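Local coordinates for MIP07328p (Drosophila melanogaster, PDB 6FKK), which probably acts as a chemorepellent axon guidance cue, a semaphorin whose sema domain is expected to engage a receptor on the responding cell, at residues 277-282 with 392-397; 416-421 with 433-438. All blocks are in the same frame, centred on the assembly; numbering follows the deposited sequence.

Overall arrangement
Both contacts lie in the sema domain, a beta-propeller, and both reach one four-stranded antiparallel sheet in which strands 386-396, 402-410, 414-423 and 432-442 follow one another in chain order. Contact 1 lies at the first of these strands, where 392-397 meets the end of strand 265-279 from another sheet. Contact 2 is the hairpin formed by the last two strands. The two come in series along the chain, contact 1 closing before contact 2 opens; their centres are about 15 Å apart and their nearest atoms about 7 Å. Contact 1 thus joins the sheet to its neighbour, whereas contact 2 holds the sheet together internally, with strand 402-410 lying between them.

Contact 1: 277-282 with 392-397; sequences VESGSK and HPQVKS
V277-S279 and P393-Q394 run alongside each other in roughly the same direction, the axes of strands 277-279 and 392-396 differing by 27° and approaching to 6.4 Å, too wide for direct backbone pairing. The gap is filled by side chains, P393 against V277 and Q394 against the backbone of E278-G280. V277 holds CG1 anti to its own backbone N (chi1 169°), and this methyl meets the pyrrolidine ring of P393 at CB, 3.5 Å away. One residue on, the Q394 side chain folds back at its second torsion (chi2 -59°) and lays its amide against the start of the type II' turn S279-K282. Its NE2 is 3.5 Å from S279 CB and its OE1 3.8 Å from G280 N, while Q394 CG lies 3.7 Å from E278 O; these are van der Waals contacts. Shortened to an alanine, Q394 would lose its amide, which would probably leave a gap beside S279 CB and the backbone at G280. The turn itself is closed by reciprocal backbone bonds between S279 and K282. A polar link between the two segments runs through D404 of strand 402-410, whose carboxylate accepts from Q394 N with one oxygen and is hydrogen-bonded to S279 OG through the other. The contact thus bridges two sheets: V277 and S279 lean on Y286 of strand 282-290 in one, and P393 packs on D404 in the other.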
loop_
_atom_site.group_PDB
_atom_site.type_symbol
_atom_site.label_atom_id
_atom_site.label_comp_id
_atom_site.label_asym_id
_atom_site.label_seq_id
_atom_site.Cartn_x
_atom_site.Cartn_y
_atom_site.Cartn_z
ATOM N N VAL A 277 -4.561 8.947 3.265
ATOM C CA VAL A 277 -5.673 9.673 2.664
ATOM C C VAL A 277 -6.232 10.647 3.690
ATOM O O VAL A 277 -6.392 10.303 4.869
ATOM C CB VAL A 277 -6.758 8.698 2.168
ATOM C CG1 VAL A 277 -8.021 9.444 1.786
ATOM C CG2 VAL A 277 -6.240 7.892 0.990
ATOM N N GLU A 278 -6.522 11.868 3.249
ATOM C CA GLU A 278 -7.088 12.900 4.114
ATOM C C GLU A 278 -8.586 12.985 3.838
ATOM O O GLU A 278 -9.014 13.602 2.860
ATOM C CB GLU A 278 -6.394 14.239 3.884
ATOM C CG GLU A 278 -4.915 14.241 4.237
ATOM C CD GLU A 278 -4.659 14.054 5.724
ATOM O OE1 GLU A 278 -5.572 14.326 6.534
ATOM O OE2 GLU A 278 -3.539 13.634 6.084
ATOM N N SER A 279 -9.379 12.355 4.698
ATOM C CA SER A 279 -10.838 12.368 4.595
ATOM C C SER A 279 -11.356 13.218 5.751
ATOM O O SER A 279 -11.552 12.726 6.865
ATOM C CB SER A 279 -11.418 10.950 4.626
ATOM O OG SER A 279 -10.880 10.140 3.594
ATOM N N GLY A 280 -11.575 14.501 5.479
ATOM C CA GLY A 280 -11.999 15.404 6.533
ATOM C C GLY A 280 -10.902 15.592 7.561
ATOM O O GLY A 280 -9.725 15.777 7.230
ATOM N N SER A 281 -11.287 15.534 8.833
ATOM C CA SER A 281 -10.338 15.687 9.926
ATOM C C SER A 281 -9.578 14.405 10.233
ATOM O O SER A 281 -8.778 14.389 11.175
ATOM C CB SER A 281 -11.063 16.166 11.186
ATOM O OG SER A 281 -12.005 15.201 11.622
ATOM N N LYS A 282 -9.799 13.342 9.466
ATOM C CA LYS A 282 -9.237 12.033 9.757
ATOM C C LYS A 282 -8.240 11.630 8.680
ATOM O O LYS A 282 -8.492 11.813 7.485
ATOM C CB LYS A 282 -10.344 10.982 9.868
ATOM C CG LYS A 282 -11.451 11.372 10.831
ATOM C CD LYS A 282 -12.481 10.269 10.978
ATOM C CE LYS A 282 -13.586 10.686 11.932
ATOM N NZ LYS A 282 -13.035 11.117 13.246
ATOM N N HIS A 392 -9.657 7.855 -4.553
ATOM C CA HIS A 392 -9.939 9.236 -4.925
ATOM C C HIS A 392 -10.693 9.869 -3.764
ATOM O O HIS A 392 -11.905 9.646 -3.623
ATOM C CB HIS A 392 -10.764 9.310 -6.214
ATOM C CG HIS A 392 -11.014 10.708 -6.699
ATOM N ND1 HIS A 392 -11.762 10.981 -7.824
ATOM C CD2 HIS A 392 -10.613 11.908 -6.214
ATOM C CE1 HIS A 392 -11.812 12.288 -8.011
ATOM N NE2 HIS A 392 -11.124 12.873 -7.047
ATOM N N PRO A 393 -10.038 10.648 -2.911
ATOM C CA PRO A 393 -10.672 11.066 -1.659
ATOM C C PRO A 393 -11.584 12.271 -1.816
ATOM O O PRO A 393 -11.349 13.168 -2.630
ATOM C CB PRO A 393 -9.475 11.408 -0.766
ATOM C CG PRO A 393 -8.433 11.867 -1.723
ATOM C CD PRO A 393 -8.623 11.048 -2.978
ATOM N N GLN A 394 -12.647 12.264 -1.010
ATOM C CA GLN A 394 -13.515 13.425 -0.805
ATOM C C GLN A 394 -14.132 13.915 -2.114
ATOM O O GLN A 394 -14.061 15.097 -2.459
ATOM C CB GLN A 394 -12.759 14.547 -0.094
ATOM C CG GLN A 394 -12.306 14.185 1.316
ATOM C CD GLN A 394 -13.464 13.815 2.230
ATOM O OE1 GLN A 394 -14.161 14.687 2.754
ATOM N NE2 GLN A 394 -13.674 12.518 2.424
ATOM N N VAL A 395 -14.751 12.993 -2.843
ATOM C CA VAL A 395 -15.525 13.356 -4.025
ATOM C C VAL A 395 -16.864 13.915 -3.562
ATOM O O VAL A 395 -17.612 13.247 -2.840
ATOM C CB VAL A 395 -15.714 12.150 -4.953
ATOM C CG1 VAL A 395 -16.579 12.529 -6.142
ATOM C CG2 VAL A 395 -14.365 11.629 -5.415
ATOM N N LYS A 396 -17.169 15.144 -3.971
ATOM C CA LYS A 396 -18.398 15.805 -3.548
ATOM C C LYS A 396 -19.565 15.315 -4.396
ATOM O O LYS A 396 -19.550 15.453 -5.624
ATOM C CB LYS A 396 -18.253 17.322 -3.654
ATOM C CG LYS A 396 -19.386 18.099 -2.996
ATOM C CD LYS A 396 -19.229 19.596 -3.213
ATOM C CE LYS A 396 -20.364 20.373 -2.565
ATOM N NZ LYS A 396 -20.366 20.222 -1.082
ATOM N N SER A 397 -20.575 14.745 -3.744
ATOM C CA SER A 397 -21.751 14.248 -4.439
ATOM C C SER A 397 -22.684 15.406 -4.799
ATOM O O SER A 397 -22.537 16.531 -4.313
ATOM C CB SER A 397 -22.473 13.206 -3.581
ATOM O OG SER A 397 -22.875 13.743 -2.333
#

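Contact 2: 416-421 with 433-438; sequences TKFINI and LKTVVI
I419 and V436 form a hydrogen-bonded pair at the middle of an antiparallel beta hairpin, the last two strands of a four-stranded sheet in the sema propeller. The strands are twisted, with 149° between their directions. Reciprocal backbone bonds join I419 to V436, V436 N reaching I419 O at 2.9 Å, and likewise I421 to K434.

Side chains alternate between two faces. On one, I419 and V436 lie side by side, I419 CG1 being 3.7 Å from V436 CB, and I421 CD1 reaches V436 CG2 at 3.9 Å. I438 reaches in from the irregular end of its strand, its CD1 meeting I419 CG2 at 4.0 Å with the two side chains crossing nearly at right angles. The extended chain of K434 runs beside I421 and carries its amino group on to N524. The other face holds F418, N420, T435 and V437. F418 CG sits between its backbone N and carbonyl carbon (chi1 73°), a torsion that raises the ring off the sheet, where its CD2 lies 3.7 Å from T435 CG2. N420 CB rests against L433 CD1 at 3.7 Å.

Farther out, L376 O is hydrogen-bonded to both N420 ND2 and T435 OG1, so a single carbonyl fixes these neighbouring polar groups, while L377 packs on F418 and T435. Strand 402-410 flanks 416-421, with I406 against F418 and V405 against I419; Q491 touches V436, and L490 touches I438.

Near K417 the regular pairing gives way: I438 has a helical backbone, and K417 also bonds S439 through its backbone, consistent with a beta bulge. Here I438 N approaches K417 O at 2.8 Å from above the carbonyl plane, 45° out of it.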
loop_
_atom_site.group_PDB
_atom_site.type_symbol
_atom_site.label_atom_id
_atom_site.label_comp_id
_atom_site.label_asym_id
_atom_site.label_seq_id
_atom_site.Cartn_x
_atom_site.Cartn_y
_atom_site.Cartn_z
ATOM N N THR A 416 -12.562 -2.727 -9.319
ATOM C CA THR A 416 -13.826 -2.499 -8.629
ATOM C C THR A 416 -13.826 -1.105 -8.019
ATOM O O THR A 416 -12.960 -0.782 -7.199
ATOM C CB THR A 416 -14.057 -3.554 -7.545
ATOM O OG1 THR A 416 -14.192 -4.846 -8.149
ATOM C CG2 THR A 416 -15.317 -3.236 -6.754
ATOM N N LYS A 417 -14.792 -0.285 -8.424
ATOM C CA LYS A 417 -15.072 0.987 -7.774
ATOM C C LYS A 417 -16.179 0.790 -6.748
ATOM O O LYS A 417 -17.145 0.063 -7.001
ATOM C CB LYS A 417 -15.514 2.049 -8.783
ATOM C CG LYS A 417 -14.574 2.305 -9.943
ATOM C CD LYS A 417 -15.243 3.247 -10.939
ATOM C CE LYS A 417 -14.286 3.722 -12.021
ATOM N NZ LYS A 417 -13.703 2.604 -12.812
ATOM N N PHE A 418 -16.044 1.443 -5.596
ATOM C CA PHE A 418 -17.115 1.413 -4.607
ATOM C C PHE A 418 -16.940 2.561 -3.626
ATOM O O PHE A 418 -15.837 3.077 -3.429
ATOM C CB PHE A 418 -17.171 0.072 -3.862
ATOM C CG PHE A 418 -16.056 -0.132 -2.870
ATOM C CD1 PHE A 418 -14.860 -0.712 -3.261
ATOM C CD2 PHE A 418 -16.215 0.232 -1.542
ATOM C CE1 PHE A 418 -13.840 -0.909 -2.349
ATOM C CE2 PHE A 418 -15.198 0.039 -0.627
ATOM C CZ PHE A 418 -14.009 -0.533 -1.032
ATOM N N ILE A 419 -18.057 2.950 -3.010
ATOM C CA ILE A 419 -18.076 3.909 -1.915
ATOM C C ILE A 419 -18.837 3.282 -0.754
ATOM O O ILE A 419 -19.505 2.258 -0.898
ATOM C CB ILE A 419 -18.710 5.258 -2.314
ATOM C CG1 ILE A 419 -20.190 5.069 -2.653
ATOM C CG2 ILE A 419 -17.958 5.880 -3.483
ATOM C CD1 ILE A 419 -20.929 6.366 -2.894
ATOM N N ASN A 420 -18.726 3.914 0.411
ATOM C CA ASN A 420 -19.382 3.442 1.622
ATOM C C ASN A 420 -20.385 4.478 2.103
ATOM O O ASN A 420 -20.123 5.684 2.049
ATOM C CB ASN A 420 -18.365 3.151 2.730
ATOM C CG ASN A 420 -17.490 1.955 2.418
ATOM O OD1 ASN A 420 -16.272 2.077 2.299
ATOM N ND2 ASN A 420 -18.108 0.787 2.288
ATOM N N ILE A 421 -21.534 4.001 2.570
ATOM C CA ILE A 421 -22.570 4.849 3.146
ATOM C C ILE A 421 -22.953 4.260 4.495
ATOM O O ILE A 421 -23.331 3.085 4.579
ATOM C CB ILE A 421 -23.802 4.965 2.234
ATOM C CG1 ILE A 421 -23.466 5.773 0.978
ATOM C CG2 ILE A 421 -24.966 5.596 2.982
ATOM C CD1 ILE A 421 -24.624 5.897 0.014
ATOM N N LEU A 433 -23.460 -0.258 7.942
ATOM C CA LEU A 433 -22.552 0.186 6.893
ATOM C C LEU A 433 -22.797 -0.653 5.648
ATOM O O LEU A 433 -22.693 -1.883 5.696
ATOM C CB LEU A 433 -21.098 0.057 7.345
ATOM C CG LEU A 433 -20.021 0.133 6.260
ATOM C CD1 LEU A 433 -19.921 1.540 5.693
ATOM C CD2 LEU A 433 -18.681 -0.327 6.806
ATOM N N LYS A 434 -23.121 0.005 4.537
ATOM C CA LYS A 434 -23.345 -0.689 3.280
ATOM C C LYS A 434 -22.296 -0.271 2.258
ATOM O O LYS A 434 -21.644 0.769 2.389
ATOM C CB LYS A 434 -24.758 -0.432 2.735
ATOM C CG LYS A 434 -25.055 0.997 2.320
ATOM C CD LYS A 434 -26.481 1.088 1.784
ATOM C CE LYS A 434 -26.817 2.472 1.250
ATOM N NZ LYS A 434 -28.199 2.518 0.686
ATOM N N THR A 435 -22.133 -1.110 1.238
ATOM C CA THR A 435 -21.102 -0.941 0.219
ATOM C C THR A 435 -21.779 -0.716 -1.126
ATOM O O THR A 435 -22.393 -1.635 -1.679
ATOM C CB THR A 435 -20.180 -2.161 0.170
ATOM O OG1 THR A 435 -19.553 -2.341 1.447
ATOM C CG2 THR A 435 -19.109 -1.980 -0.895
ATOM N N VAL A 436 -21.664 0.503 -1.649
ATOM C CA VAL A 436 -22.242 0.859 -2.940
ATOM C C VAL A 436 -21.187 0.564 -4.001
ATOM O O VAL A 436 -20.242 1.332 -4.185
ATOM C CB VAL A 436 -22.688 2.322 -2.978
ATOM C CG1 VAL A 436 -23.311 2.652 -4.329
ATOM C CG2 VAL A 436 -23.663 2.612 -1.844
ATOM N N VAL A 437 -21.348 -0.555 -4.700
ATOM C CA VAL A 437 -20.420 -0.933 -5.760
ATOM C C VAL A 437 -20.755 -0.133 -7.011
ATOM O O VAL A 437 -21.855 -0.250 -7.560
ATOM C CB VAL A 437 -20.479 -2.441 -6.036
ATOM C CG1 VAL A 437 -19.652 -2.786 -7.264
ATOM C CG2 VAL A 437 -19.991 -3.217 -4.824
ATOM N N ILE A 438 -19.805 0.682 -7.465
ATOM C CA ILE A 438 -20.034 1.507 -8.646
ATOM C C ILE A 438 -19.912 0.676 -9.917
ATOM O O ILE A 438 -20.818 0.670 -10.760
ATOM C CB ILE A 438 -19.066 2.702 -8.657
ATOM C CG1 ILE A 438 -19.306 3.585 -7.432
ATOM C CG2 ILE A 438 -19.219 3.504 -9.937
ATOM C CD1 ILE A 438 -18.313 4.711 -7.299
#